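Local coordinates for mandelate racemase / muconate lactonizing enzyme, C-terminal domain protein (Pseudovibrio sp. JE062, PDB 4JHM) that is of unestablished function but belongs to the enolase superfamily, pairing a small N-terminal domain with a TIM-barrel domain, at residues Tyr14-Glu19 with Phe332-Lys337; Arg235-Thr240 with Met265-Arg270; Gln255-Ala260 with Asn283-Ile288. All blocks are in the same frame, centred on the assembly; numbering follows the deposited sequence.

Overall arrangement
Contact 1 closes the widest loop. From the end of strand 8-16, in the N-terminal antiparallel sheet, the chain runs through the rest of the N-terminal domain and then most of the barrel domain before 332-337 returns to meet 14-19, so contacts 2 and 3 both fall within that span. Further along, helix 230-239 meets the loop 265-270 in contact 2, while helix 254-262 meets helix 279-291 in contact 3. These two closures cross, because their segments alternate, and they touch where Met265 and Trp266 pack on 255-260. Their centres are about 15 Å apart. Contact 1 lies across the chain's centre, its centre about 36 Å from that of contact 2 and 32 Å from that of contact 3, and joins the two domains.

Contact 1 of 3, residues Tyr14-Glu19 with Phe332-Lys337; sequences YALADE and FELASK
Leu334 reaches from the loop 332-337 to the chain leaving strand 8-16, meeting Leu16, Ala17 and Asp18 with the two methyls at its fork. The apolar part is a leucine pair: Leu16 CD1 lies 4.1 Å from Leu334 CD2, and the two side chains lie alongside each other, running opposite ways. The bond from CA to CB of Leu16 already faces the loop, and chi1 of 46° sets where its fork lies, with CG between the backbone N and the carbonyl carbon. Beyond the contact it also packs on Ile39 of strand 34-44 and on Val365 and Ala368 of helix 362-368, and Ala335 leans on Val365 as well.

The second kind of contact is methyl against backbone. Leu334 CD2 sits 3.8 Å from Ala17 C and 3.9 Å from Ala17 O, whereas the methyl of Ala17 points away and packs on Phe62 and Phe370.

The third uses the aliphatic part of an acid. Asp18 CB comes within 4.1 Å of Leu334 CD1, and the carboxylate lies farther from that methyl. The loop side is bent back by a turn, with Ser336 N bonded to Glu333 O at 3.3 Å.

These two segments meet mainly through van der Waals contacts of Leu334, so this point of the seam between sheet and barrel domain rests on shape fit and not on directional bonds.

Contact 2 of 3, residues Arg235-Thr240 with Met265-Arg270; sequences RLVANT and MWSDVR
Val237 of helix 230-239, an outer helix of the TIM-barrel domain, presses one methyl onto the loop 265-270, which follows the next helix along the chain, 254-262. Its bond from CA points at the loop. CG1 is anti to the backbone N (chi1 168°), and the other branch, CG2, lies beside that N and does the touching. CG2 rests 3.5 Å from Met265 O, 3.7 Å from Ser267 OG and 4.1 Å from Trp266 C, covering the bend of the loop. Ile244 of strand 243-245 packs on Val237 too, so the valine packs on both strand and loop, which are themselves bonded together.

Met265, modelled as selenomethionine, offers its backbone here; its side chain turns away to lie on His259 and Ala260 of helix 254-262. The indole of Trp266 likewise leaves the valine and packs on Ala260.

Ser267 supplies a hydroxyl whose polar partner lies outside the two segments: OG is hydrogen-bonded to Ile244 N, and the two residues are also joined through their backbones. The valine methyl thus touches an oxygen already held by the barrel strand.

On the helix side, a second copy of the subunit comes close, pairing its Asp241 with Arg235, while Arg235 of a third subunit bonds to Val237 O. Two side chains near here fold back onto carbonyls of the same segment. Thr240 OG1, also hydrogen-bonded to Leu242 N, reaches Leu236 O at 3.2 Å, and Asn239 ND2 donates in the carbonyl plane, on a lone pair, to Arg235 O at 3.0 Å with an N-H...O angle of 159°.

Contact 3 of 3, residues Gln255-Ala260 with Asn283-Ile288; sequences QEVTHA and NKCFAI
Thr258 OG1 is hydrogen-bonded to Leu254 O one turn earlier in its own helix and, weakly, to Gly291 O of a neighbouring subunit, and across the helices it meets methyls of Ile288. Ile288 CG2 stands 3.7 Å from Thr258 OG1, and the two side chains cross at about a right angle. With chi1 at -71°, OG1 stands opposite the carbonyl carbon, within reach of Ile288.

Val257 and Ile288 point at each other between the helices, meeting obliquely with Val257 CG1 4.1 Å from Ile288 CG2. The other valine branch, CG2, lies 4.2 Å from Cys285 SG, so the fork of Val257 is shared between residues one turn apart on the facing helix. Leu254 adds to this patch, where the side chains of Lys284, Cys285 and Ile288 pack on it. Ile288 also touches Ala287 of the subunit that supplies Gly291, which places the patch beside an interface of the assembly.

The two helix segments run nearly parallel, their axes 10.3 Å apart at closest approach and crossing at -19°. Successive, similarly directed helices packed side by side in this way form the outer layer of a TIM barrel.

Contact 1 of 3, residues Tyr14-Glu19 with Phe332-Lys337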
loop_
_atom_site.group_PDB
_atom_site.type_symbol
_atom_site.label_atom_id
_atom_site.label_comp_id
_atom_site.label_asym_id
_atom_site.label_seq_id
_atom_site.Cartn_x
_atom_site.Cartn_y
_atom_site.Cartn_z
ATOM N N TYR A 14 9.215 -27.242 -41.684
ATOM C CA TYR A 14 9.094 -26.444 -42.900
ATOM C C TYR A 14 9.107 -24.948 -42.607
ATOM O O TYR A 14 8.648 -24.495 -41.556
ATOM C CB TYR A 14 7.812 -26.802 -43.647
ATOM C CG TYR A 14 7.784 -28.222 -44.143
ATOM C CD1 TYR A 14 8.414 -28.574 -45.326
ATOM C CD2 TYR A 14 7.134 -29.215 -43.426
ATOM C CE1 TYR A 14 8.397 -29.876 -45.783
ATOM C CE2 TYR A 14 7.109 -30.522 -43.875
ATOM C CZ TYR A 14 7.743 -30.845 -45.054
ATOM O OH TYR A 14 7.725 -32.139 -45.506
ATOM N N ALA A 15 9.650 -24.192 -43.552
ATOM C CA ALA A 15 9.606 -22.743 -43.507
ATOM C C ALA A 15 9.292 -22.265 -44.919
ATOM O O ALA A 15 10.140 -22.341 -45.817
ATOM C CB ALA A 15 10.933 -22.176 -43.025
ATOM N N LEU A 16 8.066 -21.790 -45.114
ATOM C CA LEU A 16 7.601 -21.417 -46.439
ATOM C C LEU A 16 7.139 -19.968 -46.489
ATOM O O LEU A 16 6.939 -19.334 -45.455
ATOM C CB LEU A 16 6.474 -22.350 -46.901
ATOM C CG LEU A 16 5.343 -22.661 -45.919
ATOM C CD1 LEU A 16 4.066 -22.998 -46.668
ATOM C CD2 LEU A 16 5.723 -23.805 -44.988
ATOM N N ALA A 17 6.983 -19.457 -47.707
ATOM C CA ALA A 17 6.588 -18.070 -47.942
ATOM C C ALA A 17 6.165 -17.897 -49.400
ATOM O O ALA A 17 6.251 -18.834 -50.188
ATOM C CB ALA A 17 7.737 -17.129 -47.608
ATOM N N ASP A 18 5.710 -16.697 -49.748
ATOM C CA ASP A 18 5.254 -16.390 -51.103
ATOM C C ASP A 18 5.848 -15.062 -51.570
ATOM O O ASP A 18 5.498 -13.996 -51.054
ATOM C CB ASP A 18 3.721 -16.332 -51.147
ATOM C CG ASP A 18 3.179 -16.104 -52.550
ATOM O OD1 ASP A 18 3.254 -14.961 -53.043
ATOM O OD2 ASP A 18 2.664 -17.067 -53.159
ATOM N N GLU A 19 6.750 -15.130 -52.545
ATOM C CA GLU A 19 7.398 -13.937 -53.082
ATOM C C GLU A 19 6.369 -12.935 -53.610
ATOM O O GLU A 19 6.555 -11.725 -53.501
ATOM C CB GLU A 19 8.370 -14.318 -54.206
ATOM C CG GLU A 19 9.524 -15.208 -53.764
ATOM C CD GLU A 19 10.425 -15.629 -54.914
ATOM O OE1 GLU A 19 11.642 -15.782 -54.682
ATOM O OE2 GLU A 19 9.926 -15.811 -56.049
ATOM N N PHE A 332 -2.634 -15.419 -46.236
ATOM C CA PHE A 332 -2.444 -16.342 -45.121
ATOM C C PHE A 332 -3.152 -17.680 -45.330
ATOM O O PHE A 332 -3.355 -18.438 -44.385
ATOM C CB PHE A 332 -2.930 -15.693 -43.825
ATOM C CG PHE A 332 -2.134 -14.489 -43.423
ATOM C CD1 PHE A 332 -0.818 -14.624 -43.006
ATOM C CD2 PHE A 332 -2.694 -13.225 -43.455
ATOM C CE1 PHE A 332 -0.076 -13.521 -42.638
ATOM C CE2 PHE A 332 -1.954 -12.116 -43.082
ATOM C CZ PHE A 332 -0.644 -12.266 -42.675
ATOM N N GLU A 333 -3.524 -17.978 -46.566
ATOM C CA GLU A 333 -4.129 -19.266 -46.867
ATOM C C GLU A 333 -3.171 -20.157 -47.671
ATOM O O GLU A 333 -3.603 -21.086 -48.353
ATOM C CB GLU A 333 -5.460 -19.062 -47.598
ATOM C CG GLU A 333 -6.517 -18.369 -46.745
ATOM C CD GLU A 333 -7.827 -18.135 -47.481
ATOM O OE1 GLU A 333 -7.823 -18.120 -48.725
ATOM O OE2 GLU A 333 -8.865 -17.957 -46.811
ATOM N N LEU A 334 -1.871 -19.884 -47.562
ATOM C CA LEU A 334 -0.844 -20.664 -48.259
ATOM C C LEU A 334 -1.008 -22.173 -48.088
ATOM O O LEU A 334 -1.192 -22.668 -46.979
ATOM C CB LEU A 334 0.556 -20.264 -47.776
ATOM C CG LEU A 334 1.386 -19.385 -48.716
ATOM C CD1 LEU A 334 0.907 -17.942 -48.687
ATOM C CD2 LEU A 334 2.858 -19.460 -48.342
ATOM N N ALA A 335 -0.935 -22.896 -49.201
ATOM C CA ALA A 335 -0.913 -24.360 -49.188
ATOM C C ALA A 335 -1.948 -24.970 -48.243
ATOM O O ALA A 335 -1.722 -26.041 -47.674
ATOM C CB ALA A 335 0.478 -24.850 -48.816
ATOM N N SER A 336 -3.080 -24.294 -48.088
ATOM C CA SER A 336 -4.119 -24.761 -47.184
ATOM C C SER A 336 -5.373 -25.189 -47.933
ATOM O O SER A 336 -5.892 -24.453 -48.767
ATOM C CB SER A 336 -4.489 -23.670 -46.189
ATOM O OG SER A 336 -5.376 -24.183 -45.210
ATOM N N LYS A 337 -5.858 -26.383 -47.610
ATOM C CA LYS A 337 -7.119 -26.875 -48.139
ATOM C C LYS A 337 -8.281 -26.418 -47.257
ATOM O O LYS A 337 -9.435 -26.763 -47.507
ATOM C CB LYS A 337 -7.087 -28.398 -48.215
ATOM C CG LYS A 337 -6.012 -28.945 -49.137
ATOM C CD LYS A 337 -5.886 -30.453 -49.004
ATOM C CE LYS A 337 -4.973 -31.027 -50.075
ATOM N NZ LYS A 337 -4.392 -32.334 -49.666
#

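Contact 2 of 3, residues Arg235-Thr240 with Met265-Arg270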
loop_
_atom_site.group_PDB
_atom_site.type_symbol
_atom_site.label_atom_id
_atom_site.label_comp_id
_atom_site.label_asym_id
_atom_site.label_seq_id
_atom_site.Cartn_x
_atom_site.Cartn_y
_atom_site.Cartn_z
ATOM N N ARG A 235 -1.813 3.607 -15.464
ATOM C CA ARG A 235 -2.417 4.939 -15.450
ATOM C C ARG A 235 -3.476 5.089 -16.553
ATOM O O ARG A 235 -4.515 5.720 -16.345
ATOM C CB ARG A 235 -1.317 5.998 -15.555
ATOM C CG ARG A 235 -1.752 7.344 -16.099
ATOM C CD ARG A 235 -0.569 8.293 -16.211
ATOM N NE ARG A 235 -0.559 9.284 -15.138
ATOM C CZ ARG A 235 -0.855 10.565 -15.311
ATOM N NH1 ARG A 235 -0.832 11.392 -14.283
ATOM N NH2 ARG A 235 -1.175 11.021 -16.517
ATOM N N LEU A 236 -3.231 4.490 -17.715
ATOM C CA LEU A 236 -4.257 4.433 -18.765
ATOM C C LEU A 236 -5.518 3.702 -18.298
ATOM O O LEU A 236 -6.634 4.191 -18.485
ATOM C CB LEU A 236 -3.715 3.747 -20.019
ATOM C CG LEU A 236 -2.778 4.599 -20.872
ATOM C CD1 LEU A 236 -2.194 3.767 -22.001
ATOM C CD2 LEU A 236 -3.518 5.811 -21.410
ATOM N N VAL A 237 -5.331 2.527 -17.701
ATOM C CA VAL A 237 -6.443 1.725 -17.196
ATOM C C VAL A 237 -7.117 2.381 -15.992
ATOM O O VAL A 237 -8.310 2.187 -15.755
ATOM C CB VAL A 237 -5.976 0.306 -16.802
ATOM C CG1 VAL A 237 -7.052 -0.424 -16.013
ATOM C CG2 VAL A 237 -5.602 -0.490 -18.045
ATOM N N ALA A 238 -6.361 3.160 -15.231
ATOM C CA ALA A 238 -6.898 3.728 -14.000
ATOM C C ALA A 238 -7.628 5.041 -14.244
ATOM O O ALA A 238 -8.432 5.460 -13.416
ATOM C CB ALA A 238 -5.789 3.922 -12.979
ATOM N N ASN A 239 -7.352 5.689 -15.372
ATOM C CA ASN A 239 -7.907 7.013 -15.630
ATOM C C ASN A 239 -8.860 7.096 -16.826
ATOM O O ASN A 239 -9.294 8.187 -17.189
ATOM C CB ASN A 239 -6.783 8.036 -15.786
ATOM C CG ASN A 239 -6.125 8.377 -14.468
ATOM O OD1 ASN A 239 -6.503 9.339 -13.804
ATOM N ND2 ASN A 239 -5.144 7.582 -14.074
ATOM N N THR A 240 -9.180 5.952 -17.429
ATOM C CA THR A 240 -10.196 5.884 -18.478
ATOM C C THR A 240 -11.001 4.602 -18.339
ATOM O O THR A 240 -10.641 3.712 -17.573
ATOM C CB THR A 240 -9.589 5.893 -19.897
ATOM O OG1 THR A 240 -9.207 4.560 -20.269
ATOM C CG2 THR A 240 -8.385 6.826 -19.982
HETATM N N MSE A 265 -2.663 -3.548 -14.825
HETATM C CA MSE A 265 -1.987 -3.110 -16.042
HETATM C C MSE A 265 -2.860 -3.226 -17.258
HETATM O O MSE A 265 -2.719 -2.441 -18.196
HETATM C CB MSE A 265 -0.776 -3.994 -16.290
HETATM C CG MSE A 265 0.239 -3.840 -15.169
HETATM SE SE MSE A 265 1.918 -4.691 -15.721
HETATM C CE MSE A 265 2.756 -4.705 -13.942
ATOM N N TRP A 266 -3.758 -4.211 -17.257
ATOM C CA TRP A 266 -4.556 -4.536 -18.434
ATOM C C TRP A 266 -6.053 -4.571 -18.164
ATOM O O TRP A 266 -6.489 -4.909 -17.064
ATOM C CB TRP A 266 -4.170 -5.914 -18.950
ATOM C CG TRP A 266 -2.728 -6.096 -19.298
ATOM C CD1 TRP A 266 -1.833 -5.131 -19.646
ATOM C CD2 TRP A 266 -2.028 -7.341 -19.381
ATOM N NE1 TRP A 266 -0.609 -5.697 -19.918
ATOM C CE2 TRP A 266 -0.707 -7.054 -19.764
ATOM C CE3 TRP A 266 -2.391 -8.670 -19.157
ATOM C CZ2 TRP A 266 0.250 -8.047 -19.931
ATOM C CZ3 TRP A 266 -1.438 -9.651 -19.320
ATOM C CH2 TRP A 266 -0.135 -9.335 -19.706
ATOM N N SER A 267 -6.838 -4.260 -19.191
ATOM C CA SER A 267 -8.292 -4.454 -19.156
ATOM C C SER A 267 -8.667 -5.834 -19.702
ATOM O O SER A 267 -9.790 -6.306 -19.521
ATOM C CB SER A 267 -8.984 -3.385 -19.989
ATOM O OG SER A 267 -8.506 -2.099 -19.659
ATOM N N ASP A 268 -7.723 -6.468 -20.387
ATOM C CA ASP A 268 -7.879 -7.842 -20.856
ATOM C C ASP A 268 -6.511 -8.497 -20.853
ATOM O O ASP A 268 -5.552 -7.940 -20.317
ATOM C CB ASP A 268 -8.485 -7.882 -22.264
ATOM C CG ASP A 268 -7.644 -7.140 -23.298
ATOM O OD1 ASP A 268 -6.396 -7.128 -23.184
ATOM O OD2 ASP A 268 -8.240 -6.570 -24.238
ATOM N N VAL A 269 -6.410 -9.684 -21.436
ATOM C CA VAL A 269 -5.099 -10.263 -21.683
ATOM C C VAL A 269 -5.059 -10.728 -23.121
ATOM O O VAL A 269 -6.052 -11.219 -23.653
ATOM C CB VAL A 269 -4.734 -11.387 -20.686
ATOM C CG1 VAL A 269 -5.928 -11.759 -19.829
ATOM C CG2 VAL A 269 -4.158 -12.602 -21.406
ATOM N N ARG A 270 -3.913 -10.535 -23.757
ATOM C CA ARG A 270 -3.772 -10.826 -25.167
ATOM C C ARG A 270 -2.590 -11.748 -25.361
ATOM O O ARG A 270 -1.450 -11.374 -25.106
ATOM C CB ARG A 270 -3.582 -9.537 -25.957
ATOM C CG ARG A 270 -3.107 -9.745 -27.387
ATOM C CD ARG A 270 -2.964 -8.410 -28.095
ATOM N NE ARG A 270 -4.127 -7.580 -27.806
ATOM C CZ ARG A 270 -5.301 -7.716 -28.406
ATOM N NH1 ARG A 270 -5.460 -8.637 -29.347
ATOM N NH2 ARG A 270 -6.316 -6.934 -28.066
#

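Contact 3 of 3, residues Gln255-Ala260 with Asn283-Ile288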
loop_
_atom_site.group_PDB
_atom_site.type_symbol
_atom_site.label_atom_id
_atom_site.label_comp_id
_atom_site.label_asym_id
_atom_site.label_seq_id
_atom_site.Cartn_x
_atom_site.Cartn_y
_atom_site.Cartn_z
ATOM N N GLN A 255 2.874 -16.319 -14.961
ATOM C CA GLN A 255 3.169 -15.409 -13.854
ATOM C C GLN A 255 3.052 -13.965 -14.310
ATOM O O GLN A 255 2.421 -13.149 -13.642
ATOM C CB GLN A 255 4.575 -15.643 -13.290
ATOM C CG GLN A 255 4.828 -17.032 -12.717
ATOM C CD GLN A 255 5.063 -18.070 -13.795
ATOM O OE1 GLN A 255 4.120 -18.603 -14.366
ATOM N NE2 GLN A 255 6.323 -18.357 -14.082
ATOM N N GLU A 256 3.660 -13.649 -15.451
ATOM C CA GLU A 256 3.625 -12.286 -15.979
ATOM C C GLU A 256 2.192 -11.811 -16.187
ATOM O O GLU A 256 1.831 -10.703 -15.773
ATOM C CB GLU A 256 4.408 -12.188 -17.286
ATOM C CG GLU A 256 5.897 -11.939 -17.100
ATOM C CD GLU A 256 6.694 -12.158 -18.373
ATOM O OE1 GLU A 256 6.681 -13.289 -18.897
ATOM O OE2 GLU A 256 7.345 -11.204 -18.844
ATOM N N VAL A 257 1.380 -12.655 -16.823
ATOM C CA VAL A 257 -0.039 -12.375 -17.019
ATOM C C VAL A 257 -0.738 -12.204 -15.675
ATOM O O VAL A 257 -1.563 -11.304 -15.492
ATOM C CB VAL A 257 -0.734 -13.525 -17.774
ATOM C CG1 VAL A 257 -2.248 -13.400 -17.659
ATOM C CG2 VAL A 257 -0.300 -13.549 -19.233
ATOM N N THR A 258 -0.406 -13.081 -14.736
ATOM C CA THR A 258 -1.027 -13.052 -13.427
ATOM C C THR A 258 -0.740 -11.730 -12.737
ATOM O O THR A 258 -1.636 -11.093 -12.187
ATOM C CB THR A 258 -0.519 -14.211 -12.559
ATOM O OG1 THR A 258 -1.064 -15.444 -13.055
ATOM C CG2 THR A 258 -0.919 -14.013 -11.092
ATOM N N HIS A 259 0.522 -11.324 -12.780
ATOM C CA HIS A 259 0.959 -10.091 -12.152
ATOM C C HIS A 259 0.303 -8.857 -12.779
ATOM O O HIS A 259 -0.103 -7.932 -12.069
ATOM C CB HIS A 259 2.474 -9.975 -12.272
ATOM C CG HIS A 259 3.030 -8.743 -11.635
ATOM N ND1 HIS A 259 3.222 -7.569 -12.329
ATOM C CD2 HIS A 259 3.426 -8.499 -10.364
ATOM C CE1 HIS A 259 3.719 -6.656 -11.516
ATOM N NE2 HIS A 259 3.851 -7.194 -10.317
ATOM N N ALA A 260 0.213 -8.843 -14.109
ATOM C CA ALA A 260 -0.341 -7.705 -14.840
ATOM C C ALA A 260 -1.792 -7.451 -14.440
ATOM O O ALA A 260 -2.183 -6.328 -14.123
ATOM C CB ALA A 260 -0.244 -7.944 -16.338
ATOM N N ASN A 283 -4.612 -21.834 -23.138
ATOM C CA ASN A 283 -5.732 -22.384 -22.400
ATOM C C ASN A 283 -5.739 -21.944 -20.940
ATOM O O ASN A 283 -6.770 -21.535 -20.408
ATOM C CB ASN A 283 -5.691 -23.911 -22.488
ATOM C CG ASN A 283 -6.923 -24.560 -21.902
ATOM O OD1 ASN A 283 -8.031 -24.392 -22.408
ATOM N ND2 ASN A 283 -6.736 -25.311 -20.828
ATOM N N LYS A 284 -4.587 -22.029 -20.291
ATOM C CA LYS A 284 -4.484 -21.642 -18.891
ATOM C C LYS A 284 -4.673 -20.136 -18.708
ATOM O O LYS A 284 -5.315 -19.699 -17.754
ATOM C CB LYS A 284 -3.138 -22.077 -18.322
ATOM C CG LYS A 284 -2.972 -23.584 -18.236
ATOM C CD LYS A 284 -1.556 -23.965 -17.837
ATOM C CE LYS A 284 -1.330 -25.462 -17.918
ATOM N NZ LYS A 284 0.120 -25.775 -17.837
ATOM N N CYS A 285 -4.122 -19.347 -19.625
ATOM C CA CYS A 285 -4.247 -17.894 -19.554
ATOM C C CYS A 285 -5.709 -17.455 -19.571
ATOM O O CYS A 285 -6.080 -16.473 -18.924
ATOM C CB CYS A 285 -3.475 -17.232 -20.694
ATOM S SG CYS A 285 -1.679 -17.358 -20.518
ATOM N N PHE A 286 -6.531 -18.189 -20.313
ATOM C CA PHE A 286 -7.975 -17.979 -20.297
ATOM C C PHE A 286 -8.501 -18.164 -18.885
ATOM O O PHE A 286 -9.180 -17.290 -18.339
ATOM C CB PHE A 286 -8.678 -18.978 -21.225
ATOM C CG PHE A 286 -8.992 -18.431 -22.590
ATOM C CD1 PHE A 286 -10.147 -17.697 -22.805
ATOM C CD2 PHE A 286 -8.145 -18.659 -23.655
ATOM C CE1 PHE A 286 -10.445 -17.193 -24.056
ATOM C CE2 PHE A 286 -8.442 -18.163 -24.908
ATOM C CZ PHE A 286 -9.595 -17.431 -25.111
ATOM N N ALA A 287 -8.185 -19.317 -18.302
ATOM C CA ALA A 287 -8.604 -19.634 -16.941
ATOM C C ALA A 287 -8.138 -18.555 -15.978
ATOM O O ALA A 287 -8.861 -18.176 -15.060
ATOM C CB ALA A 287 -8.056 -20.988 -16.519
ATOM N N ILE A 288 -6.928 -18.054 -16.201
ATOM C CA ILE A 288 -6.350 -17.043 -15.326
ATOM C C ILE A 288 -7.102 -15.719 -15.450
ATOM O O ILE A 288 -7.416 -15.079 -14.440
ATOM C CB ILE A 288 -4.848 -16.859 -15.612
ATOM C CG1 ILE A 288 -4.099 -18.136 -15.220
ATOM C CG2 ILE A 288 -4.294 -15.663 -14.851
ATOM C CD1 ILE A 288 -2.650 -18.171 -15.659
#